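Local coordinates for IPT/TIG domain-containing protein (Bacteroides thetaiotaomicron, PDB 3TC9) that is of unknown catalytic activity but probably serves as an auxiliary nutrient-binding protein, joining an immunoglobulin-like domain to a six-bladed beta-propeller, at residues N229-H234 with G238-N243; C185-H188 with M193-T196. All blocks are in the same frame, centred on the assembly; numbering follows the deposited sequence.

Contact 1 of 2, residues N229-H234 with G238-N243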
ATOM      1  N   ASN B 229       3.427   9.129  33.637  1.00 43.59           N
ATOM      2  CA  ASN B 229       4.236   9.440  32.449  1.00 42.46           C
ATOM      3  C   ASN B 229       3.468   9.255  31.141  1.00 47.75           C
ATOM      4  O   ASN B 229       4.053   9.329  30.065  1.00 47.43           O
ATOM      5  CB  ASN B 229       5.510   8.579  32.432  1.00 41.20           C
ATOM      6  CG  ASN B 229       6.147   8.423  33.790  1.00 48.72           C
ATOM      7  OD1 ASN B 229       6.205   7.331  34.322  1.00 45.66           O
ATOM      8  ND2 ASN B 229       6.538   9.520  34.420  1.00 42.12           N
ATOM      9  N   GLY B 230       2.166   9.056  31.229  1.00 45.25           N
ATOM     10  CA  GLY B 230       1.345   8.908  30.044  1.00 44.30           C
ATOM     11  C   GLY B 230       0.136   8.038  30.250  1.00 49.04           C
ATOM     12  O   GLY B 230       0.118   7.179  31.135  1.00 48.36           O
ATOM     13  N   ALA B 231      -0.880   8.264  29.413  1.00 44.94           N
ATOM     14  CA  ALA B 231      -2.118   7.500  29.412  1.00 44.44           C
ATOM     15  C   ALA B 231      -2.477   7.149  27.968  1.00 48.94           C
ATOM     16  O   ALA B 231      -1.987   7.795  27.029  1.00 48.21           O
ATOM     17  CB  ALA B 231      -3.239   8.277  30.087  1.00 46.03           C
ATOM     18  N   GLU B 232      -3.286   6.098  27.779  1.00 44.70           N
ATOM     19  CA  GLU B 232      -3.664   5.610  26.457  1.00 43.45           C
ATOM     20  C   GLU B 232      -4.977   4.839  26.552  1.00 47.83           C
ATOM     21  O   GLU B 232      -5.148   4.048  27.474  1.00 48.18           O
ATOM     22  CB  GLU B 232      -2.529   4.721  25.902  1.00 43.66           C
ATOM     23  CG  GLU B 232      -2.841   3.852  24.694  1.00 55.80           C
ATOM     24  CD  GLU B 232      -2.885   4.495  23.320  1.00 79.00           C
ATOM     25  OE1 GLU B 232      -3.553   5.547  23.167  1.00 75.01           O
ATOM     26  OE2 GLU B 232      -2.342   3.875  22.373  1.00 60.75           O
ATOM     27  N   THR B 233      -5.895   5.073  25.604  1.00 42.87           N
ATOM     28  CA  THR B 233      -7.167   4.362  25.551  1.00 42.76           C
ATOM     29  C   THR B 233      -7.050   3.131  24.658  1.00 45.37           C
ATOM     30  O   THR B 233      -6.242   3.137  23.729  1.00 43.96           O
ATOM     31  CB  THR B 233      -8.286   5.285  25.042  1.00 48.43           C
ATOM     32  OG1 THR B 233      -7.844   5.939  23.854  1.00 51.03           O
ATOM     33  CG2 THR B 233      -8.733   6.296  26.073  1.00 44.23           C
ATOM     34  N   HIS B 234      -7.865   2.083  24.919  1.00 43.66           N
ATOM     35  CA  HIS B 234      -7.921   0.890  24.064  1.00 42.98           C
ATOM     36  C   HIS B 234      -8.656   1.289  22.767  1.00 48.75           C
ATOM     37  O   HIS B 234      -9.723   1.909  22.853  1.00 49.34           O
ATOM     38  CB  HIS B 234      -8.577  -0.308  24.764  1.00 43.54           C
ATOM     39  CG  HIS B 234      -8.478  -1.565  23.956  1.00 46.30           C
ATOM     40  ND1 HIS B 234      -9.464  -1.924  23.062  1.00 48.17           N
ATOM     41  CD2 HIS B 234      -7.473  -2.462  23.876  1.00 47.64           C
ATOM     42  CE1 HIS B 234      -9.049  -3.043  22.494  1.00 47.60           C
ATOM     43  NE2 HIS B 234      -7.860  -3.409  22.957  1.00 47.64           N
ATOM     44  N   GLY B 238     -12.242   1.195  24.359  1.00 48.91           N
ATOM     45  CA  GLY B 238     -12.238   2.547  24.911  1.00 48.44           C
ATOM     46  C   GLY B 238     -11.787   2.829  26.333  1.00 52.23           C
ATOM     47  O   GLY B 238     -11.795   3.996  26.726  1.00 52.89           O
ATOM     48  N   GLU B 239     -11.362   1.807  27.117  1.00 48.15           N
ATOM     49  CA  GLU B 239     -10.895   2.041  28.496  1.00 47.98           C
ATOM     50  C   GLU B 239      -9.480   2.693  28.525  1.00 50.67           C
ATOM     51  O   GLU B 239      -8.711   2.555  27.573  1.00 48.28           O
ATOM     52  CB  GLU B 239     -10.940   0.756  29.347  1.00 49.43           C
ATOM     53  CG  GLU B 239      -9.887  -0.286  29.022  1.00 55.17           C
ATOM     54  CD  GLU B 239     -10.189  -1.278  27.915  1.00 67.25           C
ATOM     55  OE1 GLU B 239     -11.132  -1.049  27.128  1.00 51.16           O
ATOM     56  OE2 GLU B 239      -9.474  -2.301  27.840  1.00 55.78           O
ATOM     57  N   LEU B 240      -9.149   3.384  29.631  1.00 48.29           N
ATOM     58  CA  LEU B 240      -7.890   4.111  29.779  1.00 47.66           C
ATOM     59  C   LEU B 240      -6.859   3.368  30.631  1.00 52.79           C
ATOM     60  O   LEU B 240      -7.177   2.902  31.724  1.00 55.61           O
ATOM     61  CB  LEU B 240      -8.169   5.479  30.402  1.00 48.37           C
ATOM     62  CG  LEU B 240      -6.995   6.458  30.458  1.00 52.48           C
ATOM     63  CD1 LEU B 240      -6.835   7.168  29.151  1.00 51.64           C
ATOM     64  CD2 LEU B 240      -7.197   7.468  31.544  1.00 55.05           C
ATOM     65  N   TYR B 241      -5.619   3.300  30.134  1.00 46.12           N
ATOM     66  CA  TYR B 241      -4.482   2.698  30.825  1.00 44.95           C
ATOM     67  C   TYR B 241      -3.477   3.799  31.109  1.00 49.30           C
ATOM     68  O   TYR B 241      -3.222   4.641  30.242  1.00 46.47           O
ATOM     69  CB  TYR B 241      -3.855   1.573  29.985  1.00 45.37           C
ATOM     70  CG  TYR B 241      -4.790   0.394  29.822  1.00 48.04           C
ATOM     71  CD1 TYR B 241      -4.855  -0.609  30.787  1.00 50.10           C
ATOM     72  CD2 TYR B 241      -5.644   0.300  28.724  1.00 48.00           C
ATOM     73  CE1 TYR B 241      -5.739  -1.680  30.659  1.00 50.93           C
ATOM     74  CE2 TYR B 241      -6.532  -0.768  28.587  1.00 49.28           C
ATOM     75  CZ  TYR B 241      -6.589  -1.743  29.571  1.00 57.03           C
ATOM     76  OH  TYR B 241      -7.483  -2.775  29.475  1.00 58.99           O
ATOM     77  N   PHE B 242      -2.944   3.836  32.321  1.00 47.45           N
ATOM     78  CA  PHE B 242      -1.954   4.857  32.676  1.00 47.17           C
ATOM     79  C   PHE B 242      -1.054   4.285  33.750  1.00 51.06           C
ATOM     80  O   PHE B 242      -1.309   3.179  34.223  1.00 50.14           O
ATOM     81  CB  PHE B 242      -2.628   6.175  33.105  1.00 49.47           C
ATOM     82  CG  PHE B 242      -3.563   6.070  34.281  1.00 52.68           C
ATOM     83  CD1 PHE B 242      -4.910   5.765  34.095  1.00 56.25           C
ATOM     84  CD2 PHE B 242      -3.114   6.333  35.572  1.00 55.32           C
ATOM     85  CE1 PHE B 242      -5.784   5.676  35.190  1.00 58.06           C
ATOM     86  CE2 PHE B 242      -3.981   6.241  36.660  1.00 59.33           C
ATOM     87  CZ  PHE B 242      -5.316   5.923  36.461  1.00 57.57           C
ATOM     88  N   ASN B 243       0.009   5.001  34.117  1.00 48.51           N
ATOM     89  CA  ASN B 243       0.936   4.470  35.108  1.00 48.16           C
ATOM     90  C   ASN B 243       1.179   5.441  36.258  1.00 52.06           C
ATOM     91  O   ASN B 243       0.578   6.517  36.346  1.00 50.54           O
ATOM     92  CB  ASN B 243       2.294   4.104  34.416  1.00 44.36           C
ATOM     93  CG  ASN B 243       3.272   5.263  34.245  1.00 56.91           C
ATOM     94  OD1 ASN B 243       2.870   6.386  33.974  1.00 51.99           O
ATOM     95  ND2 ASN B 243       4.571   5.050  34.507  1.00 42.87           N
TER
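Residues Asn229-His234 and Gly238-Asn243 pair as an antiparallel beta hairpin, the first two strands of a four-stranded propeller blade, with 231-233 at the edge of its sheet. The strand axes approach to 4.5 Å at 164°. Glu232 and Tyr241 form the hydrogen-bonded pair, with Tyr241 N to Glu232 O at 2.8 Å and the return bond, Glu232 N to Tyr241 O, at 2.9 Å. Ala231, Thr233, Leu240 and Phe242 share one face: Leu240 CD1 lies 3.7 Å from Thr233 CG2 and also meets the Ala231 methyl, while Ala231 CB packs on Phe242 CB. Near the turn the Glu239 chain, bent at chi2 (-86°), brings OE1 to 3.6 Å from His234 CB, the carboxylate lying side by side with the histidine and its plane 13° from that of the ring. Glu239 OE2 accepts from Tyr241 OH through its anti lone pair and also bonds Tyr299 OH, so two hydroxyls fix it. His234 NE2 is bonded to Gly281 O. At the far end the Asn243 amide grips Asn229 twice: OD1 takes Asn229 N at 2.8 Å, in the carbonyl plane, and ND2 gives a nearly straight bond to Asn229 OD1, also 2.8 Å.

Contact 2 of 2, residues C185-H188 with M193-T196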
ATOM      1  N   CYS B 185      -4.386  11.285  24.214  1.00 47.77           N
ATOM      2  CA  CYS B 185      -5.168  10.184  23.687  1.00 48.01           C
ATOM      3  C   CYS B 185      -6.640  10.619  23.632  1.00 51.61           C
ATOM      4  O   CYS B 185      -6.973  11.749  24.013  1.00 50.30           O
ATOM      5  CB  CYS B 185      -4.954   8.860  24.419  1.00 48.82           C
ATOM      6  SG  CYS B 185      -5.386   8.873  26.176  1.00 54.25           S
ATOM      7  N   TRP B 186      -7.474   9.801  23.004  1.00 47.90           N
ATOM      8  CA  TRP B 186      -8.852  10.161  22.723  1.00 48.50           C
ATOM      9  C   TRP B 186      -9.804   9.118  23.226  1.00 54.13           C
ATOM     10  O   TRP B 186      -9.472   7.929  23.243  1.00 51.69           O
ATOM     11  CB  TRP B 186      -9.032  10.318  21.202  1.00 46.13           C
ATOM     12  CG  TRP B 186      -8.099  11.325  20.584  1.00 46.32           C
ATOM     13  CD1 TRP B 186      -6.809  11.120  20.176  1.00 47.78           C
ATOM     14  CD2 TRP B 186      -8.387  12.703  20.326  1.00 46.47           C
ATOM     15  NE1 TRP B 186      -6.278  12.288  19.676  1.00 46.07           N
ATOM     16  CE2 TRP B 186      -7.223  13.278  19.761  1.00 48.85           C
ATOM     17  CE3 TRP B 186      -9.516  13.512  20.523  1.00 48.83           C
ATOM     18  CZ2 TRP B 186      -7.161  14.624  19.389  1.00 48.06           C
ATOM     19  CZ3 TRP B 186      -9.451  14.841  20.146  1.00 50.37           C
ATOM     20  CH2 TRP B 186      -8.290  15.379  19.573  1.00 49.68           C
ATOM     21  N   THR B 187     -11.018   9.559  23.589  1.00 52.16           N
ATOM     22  CA  THR B 187     -12.106   8.667  23.977  1.00 52.32           C
ATOM     23  C   THR B 187     -12.551   7.984  22.690  1.00 57.59           C
ATOM     24  O   THR B 187     -12.325   8.528  21.594  1.00 54.85           O
ATOM     25  CB  THR B 187     -13.221   9.442  24.674  1.00 53.74           C
ATOM     26  OG1 THR B 187     -13.645  10.492  23.807  1.00 53.56           O
ATOM     27  CG2 THR B 187     -12.797  10.008  26.017  1.00 49.28           C
ATOM     28  N   HIS B 188     -13.130   6.783  22.801  1.00 57.54           N
ATOM     29  CA  HIS B 188     -13.542   6.013  21.632  1.00 58.29           C
ATOM     30  C   HIS B 188     -14.390   6.820  20.645  1.00 63.53           C
ATOM     31  O   HIS B 188     -14.191   6.675  19.436  1.00 61.27           O
ATOM     32  CB  HIS B 188     -14.267   4.719  22.018  1.00 60.38           C
ATOM     33  CG  HIS B 188     -14.439   3.793  20.846  1.00 64.63           C
ATOM     34  ND1 HIS B 188     -15.697   3.439  20.389  1.00 68.06           N
ATOM     35  CD2 HIS B 188     -13.510   3.258  20.007  1.00 66.23           C
ATOM     36  CE1 HIS B 188     -15.498   2.687  19.315  1.00 67.54           C
ATOM     37  NE2 HIS B 188     -14.202   2.574  19.027  1.00 66.62           N
HETATM   38  N   MSE B 193     -10.587  14.793  24.501  1.00 58.62           N
HETATM   39  CA  MSE B 193      -9.154  14.606  24.401  1.00 57.08           C
HETATM   40  C   MSE B 193      -8.597  14.450  25.827  1.00 61.12           C
HETATM   41  O   MSE B 193      -8.837  15.300  26.688  1.00 62.85           O
HETATM   42  CB  MSE B 193      -8.537  15.793  23.642  1.00 58.80           C
HETATM   43  CG  MSE B 193      -7.050  15.953  23.839  1.00 64.71           C
HETATM   44 SE   MSE B 193      -6.279  17.119  22.525  0.75 72.04          SE
HETATM   45  CE  MSE B 193      -6.942  18.730  23.107  1.00 70.35           C
ATOM     46  N   ILE B 194      -7.870  13.366  26.072  1.00 55.59           N
ATOM     47  CA  ILE B 194      -7.267  13.107  27.375  1.00 55.75           C
ATOM     48  C   ILE B 194      -5.832  13.628  27.374  1.00 59.98           C
ATOM     49  O   ILE B 194      -5.018  13.172  26.569  1.00 58.84           O
ATOM     50  CB  ILE B 194      -7.306  11.613  27.793  1.00 58.14           C
ATOM     51  CG1 ILE B 194      -8.585  10.824  27.335  1.00 58.39           C
ATOM     52  CG2 ILE B 194      -6.882  11.419  29.259  1.00 59.37           C
ATOM     53  CD1 ILE B 194      -9.814  11.043  28.053  1.00 60.59           C
ATOM     54  N   ILE B 195      -5.531  14.553  28.293  1.00 56.38           N
ATOM     55  CA  ILE B 195      -4.217  15.179  28.465  1.00 55.12           C
ATOM     56  C   ILE B 195      -3.651  14.689  29.804  1.00 54.21           C
ATOM     57  O   ILE B 195      -4.311  14.817  30.836  1.00 53.46           O
ATOM     58  CB  ILE B 195      -4.390  16.731  28.377  1.00 59.95           C
ATOM     59  CG1 ILE B 195      -4.780  17.192  26.950  1.00 60.96           C
ATOM     60  CG2 ILE B 195      -3.211  17.521  28.919  1.00 61.60           C
ATOM     61  CD1 ILE B 195      -3.885  16.734  25.796  1.00 70.39           C
ATOM     62  N   THR B 196      -2.452  14.098  29.771  1.00 46.55           N
ATOM     63  CA  THR B 196      -1.787  13.521  30.943  1.00 45.94           C
ATOM     64  C   THR B 196      -0.663  14.431  31.463  1.00 49.76           C
ATOM     65  O   THR B 196       0.233  14.805  30.692  1.00 48.63           O
ATOM     66  CB  THR B 196      -1.266  12.130  30.600  1.00 50.67           C
ATOM     67  OG1 THR B 196      -2.378  11.336  30.191  1.00 50.36           O
ATOM     68  CG2 THR B 196      -0.586  11.464  31.766  1.00 51.39           C
TER
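Cys185 and Ile194 face each other as an antiparallel hydrogen-bonded pair, Cys185 N to Ile194 O at 3.1 Å and Ile194 N to Cys185 O at 2.8 Å, with Trp186 and Met193 following as a non-hydrogen-bonded pair. This is the hairpin of strands 181-186 and 192-197, which open a four-stranded propeller blade. Trp186 and Met193, a selenomethionine here, lie side by side and point the same way on one face of the sheet. Ser143 OG bonds the indole NE1 of Trp186, and Phe216 meets its ring at about 90°. Met193 CB sits over the six-membered ring in a CH-pi contact, 4.1 Å from its centroid and 24° off the normal, displaced toward the rim. With CG anti to the backbone N (chi1 162°) and the next bond also extended, SE comes obliquely to 4.5 Å from the same centroid, a Met-aromatic contact; the chain bends beyond, at chi3. On the other face Cys185 SG touches Ile194 CB at 3.7 Å, and Ile194 CD1 reaches across to Thr187 CG2 at 3.8 Å, crossing at about a right angle. Between these segments polar bonding is confined to the backbone; the side chains add dispersion and selenium-aromatic contacts.

How the contacts relate
Contacts 1 and 2 are both buried hairpins, each made by the first two strands of its own four-stranded blade, and their centres lie 8 Å apart. Their sheets, 181-224 and 231-265, follow one another in the chain, and they touch directly. Thr233 OG1 and Trp186 O, 2.6 Å apart, probably form a hydrogen bond between the two sheets; the Ala231 methyl packs on Thr196 OG1, and Gly230 CA on Thr196 CG2. Their chemistry differs. Residues 229-234 and 238-243 bury 520 Å² and add side-chain amide bonds across the strands, with a carboxylate-hydroxyl bond inside 238-243, whereas 185-188 and 193-196, burying 296 Å², have two backbone bonds and otherwise apolar and aromatic contacts.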